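Local atomic coordinates of 3',5'-cyclic-nucleotide phosphodiesterase 1 (Saccharomyces cerevisiae, PDB entry 4OJV), a protein that belongs to the class-II phosphodiesterases, enzymes with a metallo-beta-lactamase-like fold, and holds two zinc ions. Residues K88-S91 / K92-Q96; I268-V271 / H272-G275; L338-L341 / E342-F346. One frame throughout, in Å; residues are numbered along the deposited sequence.

Contact 1: residues K88-S91 / K92-Q96; sequences KGLS and KSLLQ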
ATOM      1  N   LYS A  88       2.661 -21.533  -8.617  1.00 15.21           N
ATOM      2  CA  LYS A  88       3.139 -20.607  -7.606  1.00 14.48           C
ATOM      3  C   LYS A  88       4.393 -19.920  -8.110  1.00 14.94           C
ATOM      4  O   LYS A  88       5.249 -20.549  -8.741  1.00 16.79           O
ATOM      5  CB  LYS A  88       3.448 -21.353  -6.304  1.00 17.27           C
ATOM      6  CG  LYS A  88       3.835 -20.442  -5.152  1.00 18.05           C
ATOM      7  CD  LYS A  88       4.126 -21.214  -3.876  1.00 21.87           C
ATOM      8  CE  LYS A  88       4.481 -20.252  -2.755  1.00 25.42           C
ATOM      9  NZ  LYS A  88       4.534 -20.917  -1.426  1.00 30.35           N
ATOM     10  N   GLY A  89       4.506 -18.628  -7.821  1.00 14.53           N
ATOM     11  CA  GLY A  89       5.689 -17.861  -8.150  1.00 15.17           C
ATOM     12  C   GLY A  89       5.703 -17.313  -9.558  1.00 13.72           C
ATOM     13  O   GLY A  89       4.705 -17.388 -10.290  1.00 14.48           O
ATOM     14  N   LEU A  90       6.836 -16.719  -9.915  1.00 14.75           N
ATOM     15  CA  LEU A  90       7.051 -16.186 -11.249  1.00 14.99           C
ATOM     16  C   LEU A  90       7.341 -17.330 -12.209  1.00 15.15           C
ATOM     17  O   LEU A  90       7.873 -18.370 -11.805  1.00 17.39           O
ATOM     18  CB  LEU A  90       8.209 -15.185 -11.240  1.00 16.06           C
ATOM     19  CG  LEU A  90       8.005 -13.975 -10.324  1.00 16.76           C
ATOM     20  CD1 LEU A  90       9.315 -13.246 -10.068  1.00 20.15           C
ATOM     21  CD2 LEU A  90       6.952 -13.019 -10.865  1.00 17.03           C
ATOM     22  N   SER A  91       7.006 -17.138 -13.474  1.00 14.27           N
ATOM     23  CA  SER A  91       7.172 -18.193 -14.462  1.00 14.78           C
ATOM     24  C   SER A  91       8.643 -18.414 -14.748  1.00 15.71           C
ATOM     25  O   SER A  91       9.473 -17.514 -14.571  1.00 14.56           O
ATOM     26  CB  SER A  91       6.451 -17.861 -15.764  1.00 15.00           C
ATOM     27  OG  SER A  91       7.154 -16.867 -16.490  1.00 14.99           O
ATOM     28  N   LYS A  92       8.953 -19.616 -15.218  1.00 16.20           N
ATOM     29  CA  LYS A  92      10.318 -19.943 -15.598  1.00 17.30           C
ATOM     30  C   LYS A  92      10.856 -18.944 -16.621  1.00 16.18           C
ATOM     31  O   LYS A  92      12.004 -18.523 -16.534  1.00 17.52           O
ATOM     32  CB  LYS A  92      10.421 -21.379 -16.146  1.00 20.93           C
ATOM     33  CG  LYS A  92       9.885 -22.475 -15.230  1.00 26.51           C
ATOM     34  CD  LYS A  92      10.373 -22.336 -13.795  1.00 29.81           C
ATOM     35  CE  LYS A  92       9.435 -23.044 -12.829  1.00 36.19           C
ATOM     36  NZ  LYS A  92       9.633 -22.583 -11.425  1.00 41.00           N
ATOM     37  N   SER A  93      10.028 -18.557 -17.587  1.00 15.00           N
ATOM     38  CA  SER A  93      10.524 -17.682 -18.645  1.00 16.62           C
ATOM     39  C   SER A  93      10.741 -16.250 -18.156  1.00 17.08           C
ATOM     40  O   SER A  93      11.703 -15.610 -18.586  1.00 20.12           O
ATOM     41  CB  SER A  93       9.649 -17.739 -19.888  1.00 18.44           C
ATOM     42  OG  SER A  93       8.361 -17.240 -19.623  1.00 19.05           O
ATOM     43  N   LEU A  94       9.875 -15.762 -17.256  1.00 16.26           N
ATOM     44  CA  LEU A  94      10.084 -14.451 -16.619  1.00 17.24           C
ATOM     45  C   LEU A  94      11.404 -14.466 -15.834  1.00 17.53           C
ATOM     46  O   LEU A  94      12.205 -13.535 -15.932  1.00 20.03           O
ATOM     47  CB  LEU A  94       8.897 -14.066 -15.712  1.00 16.62           C
ATOM     48  CG  LEU A  94       8.765 -12.623 -15.166  1.00 17.87           C
ATOM     49  CD1 LEU A  94       7.336 -12.323 -14.743  1.00 20.26           C
ATOM     50  CD2 LEU A  94       9.699 -12.349 -13.995  1.00 20.05           C
ATOM     51  N   LEU A  95      11.635 -15.539 -15.081  1.00 16.43           N
ATOM     52  CA  LEU A  95      12.867 -15.676 -14.296  1.00 18.00           C
ATOM     53  C   LEU A  95      14.118 -15.796 -15.173  1.00 19.29           C
ATOM     54  O   LEU A  95      15.200 -15.350 -14.777  1.00 20.67           O
ATOM     55  CB  LEU A  95      12.767 -16.870 -13.347  1.00 19.46           C
ATOM     56  CG  LEU A  95      11.789 -16.687 -12.186  1.00 19.70           C
ATOM     57  CD1 LEU A  95      11.532 -18.018 -11.504  1.00 22.75           C
ATOM     58  CD2 LEU A  95      12.304 -15.661 -11.187  1.00 21.40           C
ATOM     59  N   GLN A  96      13.966 -16.386 -16.360  1.00 19.14           N
ATOM     60  CA  GLN A  96      15.088 -16.568 -17.286  1.00 19.29           C
ATOM     61  C   GLN A  96      15.729 -15.247 -17.714  1.00 20.63           C
ATOM     62  O   GLN A  96      16.928 -15.212 -17.992  1.00 20.93           O
ATOM     63  CB  GLN A  96      14.667 -17.399 -18.505  1.00 22.45           C
ATOM     64  CG  GLN A  96      15.813 -17.925 -19.369  1.00 24.17           C
ATOM     65  CD  GLN A  96      16.793 -18.824 -18.619  1.00 26.29           C
ATOM     66  OE1 GLN A  96      17.975 -18.880 -18.958  1.00 32.54           O
ATOM     67  NE2 GLN A  96      16.305 -19.535 -17.607  1.00 27.24           N
TER

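Contact 2: residues I268-V271 / H272-G275; sequences IPLV and HLKG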
ATOM      1  N   ILE A 268     -14.606 -11.385 -31.059  1.00 15.96           N
ATOM      2  CA  ILE A 268     -13.738 -12.384 -30.450  1.00 15.72           C
ATOM      3  C   ILE A 268     -14.510 -13.689 -30.291  1.00 16.57           C
ATOM      4  O   ILE A 268     -15.319 -13.819 -29.381  1.00 16.50           O
ATOM      5  CB  ILE A 268     -13.225 -11.935 -29.061  1.00 15.44           C
ATOM      6  CG1 ILE A 268     -12.557 -10.552 -29.133  1.00 15.36           C
ATOM      7  CG2 ILE A 268     -12.272 -12.985 -28.504  1.00 15.45           C
ATOM      8  CD1 ILE A 268     -12.367  -9.869 -27.787  1.00 16.61           C
ATOM      9  N   PRO A 269     -14.265 -14.668 -31.176  1.00 17.02           N
ATOM     10  CA  PRO A 269     -14.912 -15.965 -30.976  1.00 17.23           C
ATOM     11  C   PRO A 269     -14.586 -16.542 -29.599  1.00 16.69           C
ATOM     12  O   PRO A 269     -13.472 -16.367 -29.111  1.00 16.48           O
ATOM     13  CB  PRO A 269     -14.317 -16.829 -32.095  1.00 18.25           C
ATOM     14  CG  PRO A 269     -13.919 -15.851 -33.148  1.00 18.34           C
ATOM     15  CD  PRO A 269     -13.426 -14.646 -32.386  1.00 17.70           C
ATOM     16  N   LEU A 270     -15.547 -17.224 -28.978  1.00 15.80           N
ATOM     17  CA  LEU A 270     -15.361 -17.728 -27.624  1.00 15.71           C
ATOM     18  C   LEU A 270     -14.086 -18.558 -27.469  1.00 16.28           C
ATOM     19  O   LEU A 270     -13.394 -18.448 -26.459  1.00 17.20           O
ATOM     20  CB  LEU A 270     -16.589 -18.523 -27.162  1.00 17.23           C
ATOM     21  CG  LEU A 270     -16.528 -19.025 -25.713  1.00 17.38           C
ATOM     22  CD1 LEU A 270     -16.417 -17.867 -24.732  1.00 19.13           C
ATOM     23  CD2 LEU A 270     -17.723 -19.901 -25.361  1.00 20.01           C
ATOM     24  N   VAL A 271     -13.771 -19.375 -28.476  1.00 17.12           N
ATOM     25  CA  VAL A 271     -12.572 -20.205 -28.436  1.00 17.37           C
ATOM     26  C   VAL A 271     -11.283 -19.370 -28.307  1.00 16.52           C
ATOM     27  O   VAL A 271     -10.290 -19.854 -27.762  1.00 17.48           O
ATOM     28  CB  VAL A 271     -12.520 -21.193 -29.631  1.00 18.52           C
ATOM     29  CG1 VAL A 271     -12.333 -20.466 -30.957  1.00 19.14           C
ATOM     30  CG2 VAL A 271     -11.448 -22.252 -29.423  1.00 22.65           C
ATOM     31  N   HIS A 272     -11.323 -18.127 -28.792  1.00 14.98           N
ATOM     32  CA  HIS A 272     -10.194 -17.194 -28.657  1.00 14.96           C
ATOM     33  C   HIS A 272     -10.195 -16.392 -27.378  1.00 14.87           C
ATOM     34  O   HIS A 272      -9.217 -15.706 -27.086  1.00 15.65           O
ATOM     35  CB  HIS A 272     -10.099 -16.253 -29.854  1.00 16.11           C
ATOM     36  CG  HIS A 272      -9.623 -16.928 -31.119  1.00 15.83           C
ATOM     37  ND1 HIS A 272      -8.377 -17.425 -31.252  1.00 16.45           N
ATOM     38  CD2 HIS A 272     -10.279 -17.177 -32.324  1.00 18.16           C
ATOM     39  CE1 HIS A 272      -8.245 -17.966 -32.481  1.00 17.66           C
ATOM     40  NE2 HIS A 272      -9.406 -17.806 -33.133  1.00 20.25           N
ATOM     41  N   LEU A 273     -11.281 -16.452 -26.606  1.00 13.79           N
ATOM     42  CA  LEU A 273     -11.346 -15.722 -25.342  1.00 13.31           C
ATOM     43  C   LEU A 273     -10.785 -16.611 -24.241  1.00 13.43           C
ATOM     44  O   LEU A 273     -11.463 -17.529 -23.766  1.00 14.93           O
ATOM     45  CB  LEU A 273     -12.782 -15.278 -25.046  1.00 14.31           C
ATOM     46  CG  LEU A 273     -12.965 -14.422 -23.785  1.00 14.79           C
ATOM     47  CD1 LEU A 273     -12.069 -13.188 -23.784  1.00 15.90           C
ATOM     48  CD2 LEU A 273     -14.424 -14.041 -23.609  1.00 15.76           C
ATOM     49  N   LYS A 274      -9.537 -16.358 -23.854  1.00 13.41           N
ATOM     50  CA  LYS A 274      -8.804 -17.279 -22.990  1.00 13.99           C
ATOM     51  C   LYS A 274      -9.029 -17.033 -21.505  1.00 13.65           C
ATOM     52  O   LYS A 274      -8.682 -17.867 -20.675  1.00 14.58           O
ATOM     53  CB  LYS A 274      -7.302 -17.254 -23.308  1.00 14.25           C
ATOM     54  CG  LYS A 274      -6.954 -17.390 -24.796  1.00 15.51           C
ATOM     55  CD  LYS A 274      -7.630 -18.572 -25.493  1.00 16.53           C
ATOM     56  CE  LYS A 274      -7.019 -19.909 -25.116  1.00 17.27           C
ATOM     57  NZ  LYS A 274      -5.562 -19.934 -25.427  1.00 17.86           N
ATOM     58  N   GLY A 275      -9.624 -15.896 -21.171  1.00 12.87           N
ATOM     59  CA  GLY A 275      -9.890 -15.588 -19.779  1.00 13.05           C
ATOM     60  C   GLY A 275     -10.473 -14.211 -19.632  1.00 11.31           C
ATOM     61  O   GLY A 275     -10.177 -13.300 -20.421  1.00 11.80           O
TER

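Contact 3: residues L338-L341 / E342-F346; sequences LTIL and EELRF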
ATOM      1  N   LEU A 338     -14.281 -18.026  -0.850  1.00 11.51           N
ATOM      2  CA  LEU A 338     -14.890 -19.354  -0.927  1.00 12.17           C
ATOM      3  C   LEU A 338     -16.404 -19.237  -1.070  1.00 12.06           C
ATOM      4  O   LEU A 338     -17.007 -19.931  -1.889  1.00 13.71           O
ATOM      5  CB  LEU A 338     -14.495 -20.202   0.284  1.00 13.56           C
ATOM      6  CG  LEU A 338     -12.995 -20.496   0.429  1.00 13.78           C
ATOM      7  CD1 LEU A 338     -12.689 -21.241   1.722  1.00 16.07           C
ATOM      8  CD2 LEU A 338     -12.462 -21.253  -0.780  1.00 15.57           C
ATOM      9  N   THR A 339     -17.017 -18.353  -0.280  1.00 12.08           N
ATOM     10  CA  THR A 339     -18.454 -18.109  -0.382  1.00 12.15           C
ATOM     11  C   THR A 339     -18.838 -17.679  -1.797  1.00 12.12           C
ATOM     12  O   THR A 339     -19.756 -18.230  -2.412  1.00 13.40           O
ATOM     13  CB  THR A 339     -18.885 -17.043   0.634  1.00 12.72           C
ATOM     14  OG1 THR A 339     -18.540 -17.492   1.948  1.00 13.89           O
ATOM     15  CG2 THR A 339     -20.378 -16.735   0.538  1.00 13.99           C
ATOM     16  N   ILE A 340     -18.115 -16.692  -2.318  1.00 12.08           N
ATOM     17  CA  ILE A 340     -18.368 -16.159  -3.656  1.00 12.23           C
ATOM     18  C   ILE A 340     -18.176 -17.222  -4.739  1.00 12.09           C
ATOM     19  O   ILE A 340     -18.994 -17.333  -5.656  1.00 12.33           O
ATOM     20  CB  ILE A 340     -17.484 -14.912  -3.906  1.00 12.54           C
ATOM     21  CG1 ILE A 340     -18.062 -13.719  -3.139  1.00 12.95           C
ATOM     22  CG2 ILE A 340     -17.322 -14.606  -5.389  1.00 13.82           C
ATOM     23  CD1 ILE A 340     -17.069 -12.600  -2.885  1.00 12.84           C
ATOM     24  N   LEU A 341     -17.118 -18.018  -4.613  1.00 12.18           N
ATOM     25  CA  LEU A 341     -16.866 -19.067  -5.599  1.00 13.20           C
ATOM     26  C   LEU A 341     -18.044 -20.053  -5.644  1.00 13.82           C
ATOM     27  O   LEU A 341     -18.532 -20.411  -6.722  1.00 14.46           O
ATOM     28  CB  LEU A 341     -15.549 -19.784  -5.310  1.00 13.75           C
ATOM     29  CG  LEU A 341     -15.079 -20.822  -6.325  1.00 13.40           C
ATOM     30  CD1 LEU A 341     -14.893 -20.213  -7.708  1.00 15.42           C
ATOM     31  CD2 LEU A 341     -13.793 -21.468  -5.836  1.00 14.98           C
ATOM     32  N   GLU A 342     -18.512 -20.466  -4.470  1.00 13.58           N
ATOM     33  CA  GLU A 342     -19.640 -21.397  -4.387  1.00 14.87           C
ATOM     34  C   GLU A 342     -20.914 -20.794  -4.942  1.00 14.40           C
ATOM     35  O   GLU A 342     -21.650 -21.453  -5.675  1.00 15.77           O
ATOM     36  CB  GLU A 342     -19.848 -21.800  -2.939  1.00 16.61           C
ATOM     37  CG  GLU A 342     -18.758 -22.707  -2.425  1.00 21.64           C
ATOM     38  CD  GLU A 342     -18.863 -22.953  -0.943  1.00 26.09           C
ATOM     39  OE1 GLU A 342     -19.728 -22.325  -0.293  1.00 29.75           O
ATOM     40  OE2 GLU A 342     -18.076 -23.777  -0.430  1.00 32.57           O
ATOM     41  N   GLU A 343     -21.164 -19.532  -4.611  1.00 13.93           N
ATOM     42  CA  GLU A 343     -22.346 -18.822  -5.086  1.00 14.01           C
ATOM     43  C   GLU A 343     -22.331 -18.639  -6.596  1.00 14.65           C
ATOM     44  O   GLU A 343     -23.349 -18.847  -7.270  1.00 16.15           O
ATOM     45  CB  GLU A 343     -22.515 -17.487  -4.351  1.00 14.13           C
ATOM     46  CG  GLU A 343     -22.874 -17.691  -2.884  1.00 15.48           C
ATOM     47  CD  GLU A 343     -22.938 -16.412  -2.069  1.00 14.41           C
ATOM     48  OE1 GLU A 343     -22.420 -15.359  -2.501  1.00 14.57           O
ATOM     49  OE2 GLU A 343     -23.518 -16.456  -0.966  1.00 15.91           O
ATOM     50  N   LEU A 344     -21.172 -18.275  -7.140  1.00 13.96           N
ATOM     51  CA  LEU A 344     -21.043 -18.122  -8.587  1.00 14.18           C
ATOM     52  C   LEU A 344     -21.255 -19.446  -9.322  1.00 13.55           C
ATOM     53  O   LEU A 344     -21.962 -19.489 -10.336  1.00 15.38           O
ATOM     54  CB  LEU A 344     -19.682 -17.534  -8.954  1.00 13.41           C
ATOM     55  CG  LEU A 344     -19.478 -16.049  -8.647  1.00 13.26           C
ATOM     56  CD1 LEU A 344     -18.010 -15.684  -8.791  1.00 14.12           C
ATOM     57  CD2 LEU A 344     -20.327 -15.168  -9.540  1.00 13.63           C
ATOM     58  N   ARG A 345     -20.652 -20.514  -8.816  1.00 14.44           N
ATOM     59  CA  ARG A 345     -20.798 -21.830  -9.447  1.00 14.62           C
ATOM     60  C   ARG A 345     -22.247 -22.316  -9.393  1.00 16.07           C
ATOM     61  O   ARG A 345     -22.759 -22.877 -10.373  1.00 18.36           O
ATOM     62  CB  ARG A 345     -19.849 -22.842  -8.816  1.00 15.50           C
ATOM     63  CG  ARG A 345     -18.404 -22.625  -9.224  1.00 14.88           C
ATOM     64  CD  ARG A 345     -17.481 -23.587  -8.503  1.00 15.25           C
ATOM     65  NE  ARG A 345     -16.106 -23.451  -8.980  1.00 14.34           N
ATOM     66  CZ  ARG A 345     -15.038 -23.920  -8.344  1.00 14.63           C
ATOM     67  NH1 ARG A 345     -15.165 -24.548  -7.182  1.00 16.84           N
ATOM     68  NH2 ARG A 345     -13.829 -23.749  -8.862  1.00 15.64           N
ATOM     69  N   PHE A 346     -22.905 -22.073  -8.260  1.00 15.99           N
ATOM     70  CA  PHE A 346     -24.310 -22.449  -8.106  1.00 17.03           C
ATOM     71  C   PHE A 346     -25.188 -21.684  -9.095  1.00 17.36           C
ATOM     72  O   PHE A 346     -26.026 -22.277  -9.785  1.00 18.54           O
ATOM     73  CB  PHE A 346     -24.787 -22.209  -6.670  1.00 19.04           C
ATOM     74  CG  PHE A 346     -26.242 -22.535  -6.455  1.00 20.84           C
ATOM     75  CD1 PHE A 346     -27.226 -21.578  -6.695  1.00 22.80           C
ATOM     76  CD2 PHE A 346     -26.629 -23.798  -6.016  1.00 23.95           C
ATOM     77  CE1 PHE A 346     -28.569 -21.875  -6.505  1.00 26.14           C
ATOM     78  CE2 PHE A 346     -27.971 -24.098  -5.821  1.00 25.18           C
ATOM     79  CZ  PHE A 346     -28.938 -23.137  -6.069  1.00 26.70           C
TER

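Contact 1: residues K88-S91 / K92-Q96
L90 and S91 form the N-terminal cap of helix 92-96: S91 is the N-cap, and L90, just before it, pairs with L95 as a hydrophobic staple. K92 opens the helix with its CB against S91 C, the CB itself pointing away. S93 follows with its hydroxyl 3.4 Å from that of S91 (OG to OG); K26 is its main polar partner. L94 gives the capping bond: its N donates to S91 OG at 3.0 Å with an N-H...O angle of 163°. The cap depends on chi1 of S91, 74°, which tucks OG between its own N and carbonyl carbon and so brings it over the open end of the helix. E5 holds the same hydroxyl from strand 4-8, so two bonds grip this buried oxygen. L94 also turns inward, its CD1 4.0 Å from L90 CD2, and both leucines rest on T7 of that strand. L95 comes last. Its N donates to S91 O at 3.0 Å, the first regular i to i+4 bond of the helix. Its side chain crosses that of L90 at about a right angle, and both reach L51 of helix 44-53. In the staple, L95 CG lies 4.0 Å from L90 CB; separately, L95 CD1 touches the backbone, 3.7 Å from L90 O.

Contact 2: residues I268-V271 / H272-G275
P269, L270, H272 and L273 are tied together in a short 3-10 turn that takes the chain from helix 256-267 into strand 273-279. The tight part is the backbone. H272 N donates to P269 O at 2.8 Å, approaching from 47° above the carbonyl plane. L273 N donates to L270 O at 2.9 Å, also from well above the plane, and adds a weak bond to P269 O. P269 O thus receives two N-H groups, one of them weakly, and the turn is wound closely enough for L273 CB to lie 3.5 Å from L270 O. On the inner side I268 CG2, anti to its backbone N, reaches across to L273 CB at 4.2 Å. L270 points its CB away, yet its CD1 swings back to within 4.5 Å of L273 CD2, a looser touch.

The outer side is thinner. P269 and V271 are both exposed and flank the imidazole of H272 in different ways: P269 CG meets the ring edge in plane, 4.0 Å from CD2, whereas V271 CG1 lies over one face. The polar end of the imidazole is bound by D237, through ND1 and OD1. K274 folds back, bent at chi2, chi3 and chi4, laying CD 3.7 Å from V271 O; its NZ makes a salt bridge with the same D237 carboxylate and a hydrogen bond to L369 O.

In the fold, the pairing with strand 238-242 starts at H272, just before strand 273-279: H272 and K274 bond to the backbone of C238, and G275 to that of I240. I268 and L273 pack on those two residues, while Y311 of helix 297-311 covers L270 and L273.

Contact 3: residues L338-L341 / E342-F346
The connecting helix of a beta-alpha-beta unit, 336-350 between strands 321-325 and 357-360, is held here by i to i+4 pairs in which L341 and R345, I340 and L344, and T339 and E343 touch. The backbone carries a regular ladder from L338 O to E342 N through L341 O to R345 N; its third rung, L344 N to I340 O, is 2.8 Å. Beside that rung the two side chains run the same way, with I340 CG2 3.6 Å from L344 CD1. L344 continues toward L300 and I301 of helix 297-311 and I358 of strand 357-360. One row over, T339 and E343 are also aligned: the methyl CG2 comes to 3.5 Å from OE2 of the glutamate, whose OE1 accepts from L284 N. E342 instead stretches along the surface to a salt bridge with R334.

L341 and R345 also face the sheet, L341 on I358 and I360. Arginine, extended from CG to NE, crosses the leucine obliquely and spreads its flat guanidinium over it, while its NH2 donates to I358 O. That bond and the leucine together probably limit the rotation of the group. With CG anti to the backbone N (chi1 -175°), L341 brings its branched end back toward the arginine: CG sits 3.7 Å above the guanidinium plane over its centre, and CD2 lies 3.6 Å from NH1.

In the fold
The contacts follow one another along the chain, and none touches another. Contact 1 lies beside the eight-stranded mixed sheet, where its edge strand 86-88 ends. Contacts 2 and 3 belong to the seven-stranded sheet: 272-275 enters strand 273-279, and the helix of 338-346 links strands 321-325 and 357-360, the last at the edge. Helix 297-311 packs against both of these contacts. Centres of contacts 2 and 3 are about 23 Å apart, those of 1 and 2 about 25 Å, and those of 1 and 3 about 30 Å. All three are packing around the two sheets, and none includes a zinc ligand; the side chain of I340 in contact 3 is about 13 Å from a zinc ion.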